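Local atomic coordinates of odorant binding protein ASP5 (Apis mellifera, PDB entry 3R72), a protein that probably binds and carries small odorant molecules in honeybee antennae, in the manner of the insect PBP/GOBP family. Residues I23-E28 against Q45-C50; G61-D66 against Q102-Y107. All blocks are in the same frame, centred on the assembly; numbering follows the deposited sequence.

Interaction 1. Residues I23-E28 against Q45-C50; sequences IAITEE and QCYTTC
I23 and I25 lie against one side of the helix turn Q45-C50, and the contact is almost wholly apolar. I25 makes the closest approach: its CD1 is 3.6 Å from CB of Y47. The same methyl lies 4.0 Å from CG of Y47, so it touches the root of the tyrosine and comes to the ring obliquely. The two side chains cross at about a right angle. CG1 of I25 is wedged between the backbone N and the carbonyl carbon (chi1 58°), and this brings CD1 to the helix. The CG1-CD1 arm of I23 reaches three residues. Its CG1 packs 4.1 Å from CA of Y47 and 4.4 Å from CB of C50, and its CD1 is 4.3 Å from CB of C46. These are looser contacts than that of I25.

The polar groups of the helix look elsewhere. Within it, OG1 of T48 donates a 2.7 Å hydrogen bond to O of Q45, in the carbonyl plane and on a lone pair. The phenol of Y47 leads away from the isoleucines, and its OH is hydrogen-bonded to the terminal carboxylate of P122.

Two disulfides leave this helix: C46 is bonded to C101 of helix 100-114, and C50 to C19 of helix 5-23. They are two of the three disulfides that pin the helices of this odorant-binding protein fold.

The contact lies at the surface. I23 ends helix 5-23, and A24 leaves it with positive phi. T26 then N-caps helix 27-32 through a bond from its OG1 to N of L29. Helix 5-23 also reaches the site through L20, which touches I25, and R16, which touches Y47. On another side of helix 42-54, Q45 and T49 pack on helix 100-114.

Interaction 2. Residues G61-D66 against Q102-Y107; sequences GNFDFD and QKTYQY. With NBB (N-butyl-benzenesulfonamide), chain B.
F63 lays its ring against the start of the Y107 side chain, and F65 meets the far end of that tyrosine. The three form an aromatic cluster. CG of F63 stands anti to its carbonyl carbon (chi1 -62°), and the ring reaches in toward helix 100-114. Its CZ lies 3.5 Å from CB of Y107. The F63 and Y107 planes are inclined at 38°, with ring centres 4.9 Å apart. CD1 of Y107 stands over the rim of one F63 face. At the edge of the F63 ring, CZ is 3.5 Å from O of K103, in the ring plane. CG2 of T104 is 4.1 Å from CE1 of F63.

Y107 swings its ring anti to the backbone N (chi1 -177°), which extends it from the helix between the phenylalanines and the ligand. CE1 of F65 is 3.7 Å from CE1 of Y107, which meets the F65 ring at its edge and in its plane. The two side chains run past each other in opposite directions. CB of F63 covers one F65 face, near the rim. Y107 also belongs to the pocket: its CE2 is 3.8 Å from C2 of one of the two bound n-butyl-benzenesulfonamide molecules. With an alanine in place of this tyrosine, F63 and F65 would probably lose their shared partner and a gap would open beside the ligand's benzene ring.

The K103 chain is extended beyond CG, but its NZ stays 4.0 Å from O of G61.

The contact joins the hairpin of strands 58-59 and 62-63, and the start of helix 65-75, to helix 100-114. F58 meets F63 edge-to-face, and M52 of helix 42-54 also touches F63. V88 and C91 of helix 81-91 pack on Y107.

From the N terminus, helix 5-23 ends at I23, and the chain turns through helix 27-32 and a loop before helix 42-54 returns. Interaction 1 closes this loop, with 16 residues between its segments. The chain then runs through the hairpin and helices 65-75 and 81-91 to helix 100-114, where interaction 2 closes a longer loop, with 35 residues between its segments. The two loops follow in series and neither nest nor cross. They meet through helices 42-54 and 100-114, where OG1 of T104 is probably hydrogen-bonded to OG1 of both T48 and T49, and Q45 packs on Y105. Helix 42-54 thus joins the N-terminal helices of interaction 1 to the last helix of interaction 2.

Interaction 1. Residues I23-E28 against Q45-C50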
# COMPACT_ATOMS: atom_id res chain seq x y z
N ILE A 23 9.38 0.15 12.74
CA ILE A 23 9.84 1.41 12.15
C ILE A 23 9.85 2.61 13.13
O ILE A 23 10.52 3.61 12.88
CB ILE A 23 9.01 1.72 10.88
CG1 ILE A 23 9.15 0.58 9.85
CG2 ILE A 23 9.44 3.04 10.24
CD1 ILE A 23 10.58 0.28 9.45
N ALA A 24 9.13 2.52 14.24
CA ALA A 24 9.16 3.53 15.30
C ALA A 24 8.62 4.91 14.86
O ALA A 24 9.17 5.96 15.19
CB ALA A 24 10.57 3.63 15.93
N ILE A 25 7.50 4.87 14.15
CA ILE A 25 6.74 6.05 13.81
C ILE A 25 5.37 5.95 14.45
O ILE A 25 5.04 4.94 15.07
CB ILE A 25 6.60 6.28 12.29
CG1 ILE A 25 5.95 5.08 11.60
CG2 ILE A 25 7.96 6.58 11.70
CD1 ILE A 25 5.55 5.34 10.16
N THR A 26 4.58 7.00 14.32
CA THR A 26 3.29 7.05 14.96
C THR A 26 2.17 6.62 14.03
O THR A 26 2.24 6.73 12.80
CB THR A 26 2.99 8.48 15.44
OG1 THR A 26 2.91 9.32 14.29
CG2 THR A 26 4.07 9.00 16.40
N GLU A 27 1.09 6.19 14.65
CA GLU A 27 -0.11 5.88 13.92
C GLU A 27 -0.65 7.12 13.19
O GLU A 27 -1.15 7.02 12.07
CB GLU A 27 -1.15 5.28 14.85
CG GLU A 27 -2.36 4.80 14.11
CD GLU A 27 -3.07 3.66 14.80
OE1 GLU A 27 -3.04 3.59 16.05
OE2 GLU A 27 -3.67 2.85 14.09
N GLU A 28 -0.51 8.29 13.81
CA GLU A 28 -0.94 9.52 13.17
C GLU A 28 -0.26 9.69 11.80
O GLU A 28 -0.91 10.05 10.81
CB GLU A 28 -0.61 10.73 14.06
CG GLU A 28 -0.99 12.05 13.40
CD GLU A 28 -0.47 13.28 14.09
OE1 GLU A 28 0.05 13.22 15.22
OE2 GLU A 28 -0.60 14.36 13.46
N GLN A 45 8.25 6.45 4.65
CA GLN A 45 8.54 5.72 3.42
C GLN A 45 8.87 4.26 3.72
O GLN A 45 8.33 3.34 3.10
CB GLN A 45 9.68 6.42 2.67
CG GLN A 45 9.28 7.80 2.17
CD GLN A 45 10.41 8.66 1.67
OE1 GLN A 45 11.59 8.33 1.81
NE2 GLN A 45 10.05 9.79 1.08
N CYS A 46 9.72 4.04 4.71
CA CYS A 46 10.10 2.66 5.06
C CYS A 46 8.95 1.86 5.67
O CYS A 46 8.91 0.65 5.49
CB CYS A 46 11.32 2.65 5.96
SG CYS A 46 12.84 3.27 5.11
N TYR A 47 8.00 2.53 6.32
CA TYR A 47 6.78 1.85 6.76
C TYR A 47 6.05 1.24 5.56
O TYR A 47 5.58 0.10 5.63
CB TYR A 47 5.88 2.80 7.57
CG TYR A 47 4.52 2.24 7.86
CD1 TYR A 47 4.27 1.49 9.01
CD2 TYR A 47 3.48 2.42 6.97
CE1 TYR A 47 3.01 0.94 9.24
CE2 TYR A 47 2.23 1.87 7.20
CZ TYR A 47 2.01 1.14 8.34
OH TYR A 47 0.77 0.58 8.58
N THR A 48 5.94 1.99 4.47
CA THR A 48 5.26 1.45 3.30
C THR A 48 5.95 0.21 2.78
O THR A 48 5.29 -0.73 2.34
CB THR A 48 4.99 2.48 2.18
OG1 THR A 48 6.20 2.90 1.53
CG2 THR A 48 4.20 3.68 2.69
N THR A 49 7.27 0.21 2.80
CA THR A 49 8.02 -0.96 2.36
C THR A 49 7.78 -2.16 3.29
O THR A 49 7.65 -3.28 2.82
CB THR A 49 9.52 -0.67 2.28
OG1 THR A 49 9.72 0.61 1.67
CG2 THR A 49 10.25 -1.77 1.49
N CYS A 50 7.75 -1.90 4.59
CA CYS A 50 7.50 -2.94 5.57
C CYS A 50 6.16 -3.64 5.28
O CYS A 50 6.09 -4.88 5.24
CB CYS A 50 7.52 -2.34 6.98
SG CYS A 50 7.24 -3.50 8.34

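Interaction 2. Residues G61-D66 against Q102-Y107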
# COMPACT_ATOMS: atom_id res chain seq x y z
N GLY A 61 13.78 -5.84 -3.87
CA GLY A 61 14.02 -4.57 -4.50
C GLY A 61 13.09 -4.23 -5.64
O GLY A 61 13.27 -3.19 -6.28
N ASN A 62 12.06 -5.04 -5.88
CA ASN A 62 11.10 -4.75 -6.95
C ASN A 62 9.67 -5.04 -6.53
O ASN A 62 9.40 -5.87 -5.68
CB ASN A 62 11.44 -5.56 -8.21
CG ASN A 62 12.57 -4.94 -9.02
OD1 ASN A 62 12.44 -3.83 -9.53
ND2 ASN A 62 13.67 -5.66 -9.13
N PHE A 63 8.75 -4.35 -7.19
CA PHE A 63 7.34 -4.66 -7.05
C PHE A 63 7.05 -6.03 -7.63
O PHE A 63 7.69 -6.44 -8.59
CB PHE A 63 6.51 -3.59 -7.77
CG PHE A 63 6.69 -2.24 -7.19
CD1 PHE A 63 6.05 -1.88 -6.02
CD2 PHE A 63 7.61 -1.37 -7.72
CE1 PHE A 63 6.27 -0.66 -5.43
CE2 PHE A 63 7.84 -0.14 -7.13
CZ PHE A 63 7.17 0.21 -5.99
N ASP A 64 6.09 -6.71 -7.03
CA ASP A 64 5.56 -7.94 -7.59
C ASP A 64 4.15 -7.62 -8.04
O ASP A 64 3.20 -7.68 -7.25
CB ASP A 64 5.61 -9.09 -6.57
CG ASP A 64 5.16 -10.39 -7.17
OD1 ASP A 64 4.38 -10.34 -8.14
OD2 ASP A 64 5.55 -11.47 -6.67
N PHE A 65 4.02 -7.22 -9.30
CA PHE A 65 2.72 -6.79 -9.79
C PHE A 65 1.72 -7.93 -9.91
O PHE A 65 0.53 -7.70 -9.72
CB PHE A 65 2.82 -5.98 -11.09
CG PHE A 65 3.53 -4.67 -10.92
CD1 PHE A 65 2.98 -3.66 -10.14
CD2 PHE A 65 4.76 -4.45 -11.51
CE1 PHE A 65 3.68 -2.47 -9.97
CE2 PHE A 65 5.43 -3.25 -11.34
CZ PHE A 65 4.90 -2.28 -10.57
N ASP A 66 2.19 -9.15 -10.15
CA ASP A 66 1.26 -10.29 -10.13
C ASP A 66 0.63 -10.42 -8.73
O ASP A 66 -0.57 -10.66 -8.61
CB ASP A 66 1.95 -11.61 -10.50
CG ASP A 66 2.33 -11.73 -11.97
OD1 ASP A 66 1.99 -10.86 -12.80
OD2 ASP A 66 2.98 -12.75 -12.29
N GLN A 102 11.78 4.77 -0.79
CA GLN A 102 11.33 5.81 -1.69
C GLN A 102 10.46 5.24 -2.81
O GLN A 102 9.44 5.82 -3.15
CB GLN A 102 12.55 6.56 -2.24
CG GLN A 102 13.26 7.35 -1.15
CD GLN A 102 14.63 7.86 -1.53
OE1 GLN A 102 15.38 7.23 -2.26
NE2 GLN A 102 15.00 8.99 -0.96
N LYS A 103 10.85 4.09 -3.36
CA LYS A 103 10.08 3.48 -4.44
C LYS A 103 8.68 3.09 -4.00
O LYS A 103 7.70 3.41 -4.67
CB LYS A 103 10.80 2.27 -4.99
CG LYS A 103 12.06 2.58 -5.78
CD LYS A 103 12.58 1.34 -6.51
CE LYS A 103 13.87 1.61 -7.24
NZ LYS A 103 14.64 0.37 -7.53
N THR A 104 8.56 2.35 -2.90
CA THR A 104 7.23 1.94 -2.47
C THR A 104 6.38 3.15 -2.09
O THR A 104 5.19 3.18 -2.39
CB THR A 104 7.25 0.90 -1.33
OG1 THR A 104 7.88 1.43 -0.16
CG2 THR A 104 7.96 -0.35 -1.76
N TYR A 105 6.98 4.17 -1.49
CA TYR A 105 6.22 5.36 -1.14
C TYR A 105 5.68 6.06 -2.38
O TYR A 105 4.54 6.52 -2.40
CB TYR A 105 7.09 6.32 -0.37
CG TYR A 105 6.41 7.44 0.38
CD1 TYR A 105 5.48 7.21 1.37
CD2 TYR A 105 6.78 8.76 0.15
CE1 TYR A 105 4.96 8.23 2.13
CE2 TYR A 105 6.26 9.79 0.91
CZ TYR A 105 5.35 9.51 1.89
OH TYR A 105 4.82 10.48 2.68
N GLN A 106 6.50 6.14 -3.43
CA GLN A 106 6.06 6.72 -4.69
C GLN A 106 4.90 5.91 -5.28
O GLN A 106 3.96 6.47 -5.82
CB GLN A 106 7.22 6.77 -5.69
CG GLN A 106 8.33 7.79 -5.35
CD GLN A 106 9.66 7.43 -5.97
OE1 GLN A 106 9.71 6.71 -6.97
NE2 GLN A 106 10.75 7.90 -5.37
N TYR A 107 4.96 4.59 -5.20
CA TYR A 107 3.90 3.73 -5.72
C TYR A 107 2.59 3.96 -4.97
O TYR A 107 1.52 4.08 -5.56
CB TYR A 107 4.36 2.25 -5.66
CG TYR A 107 3.33 1.34 -6.25
CD1 TYR A 107 3.24 1.20 -7.63
CD2 TYR A 107 2.41 0.66 -5.48
CE1 TYR A 107 2.27 0.43 -8.23
CE2 TYR A 107 1.44 -0.12 -6.08
CZ TYR A 107 1.38 -0.22 -7.46
OH TYR A 107 0.40 -0.95 -8.06
O1S NBB B . 0.73 -3.39 -1.73
S NBB B . -0.48 -3.01 -1.11
O2S NBB B . -0.49 -3.03 0.32
N10 NBB B . -1.60 -4.02 -1.64
C11 NBB B . -1.82 -4.20 -3.06
C12 NBB B . -3.29 -4.42 -3.39
C13 NBB B . -4.16 -3.18 -3.18
C14 NBB B . -3.88 -2.13 -4.24
C4 NBB B . -0.89 -1.51 -1.63
C5 NBB B . -2.04 -0.91 -1.11
C6 NBB B . -2.44 0.37 -1.52
C1 NBB B . -1.70 1.08 -2.45
C2 NBB B . -0.55 0.52 -2.96
C3 NBB B . -0.15 -0.75 -2.56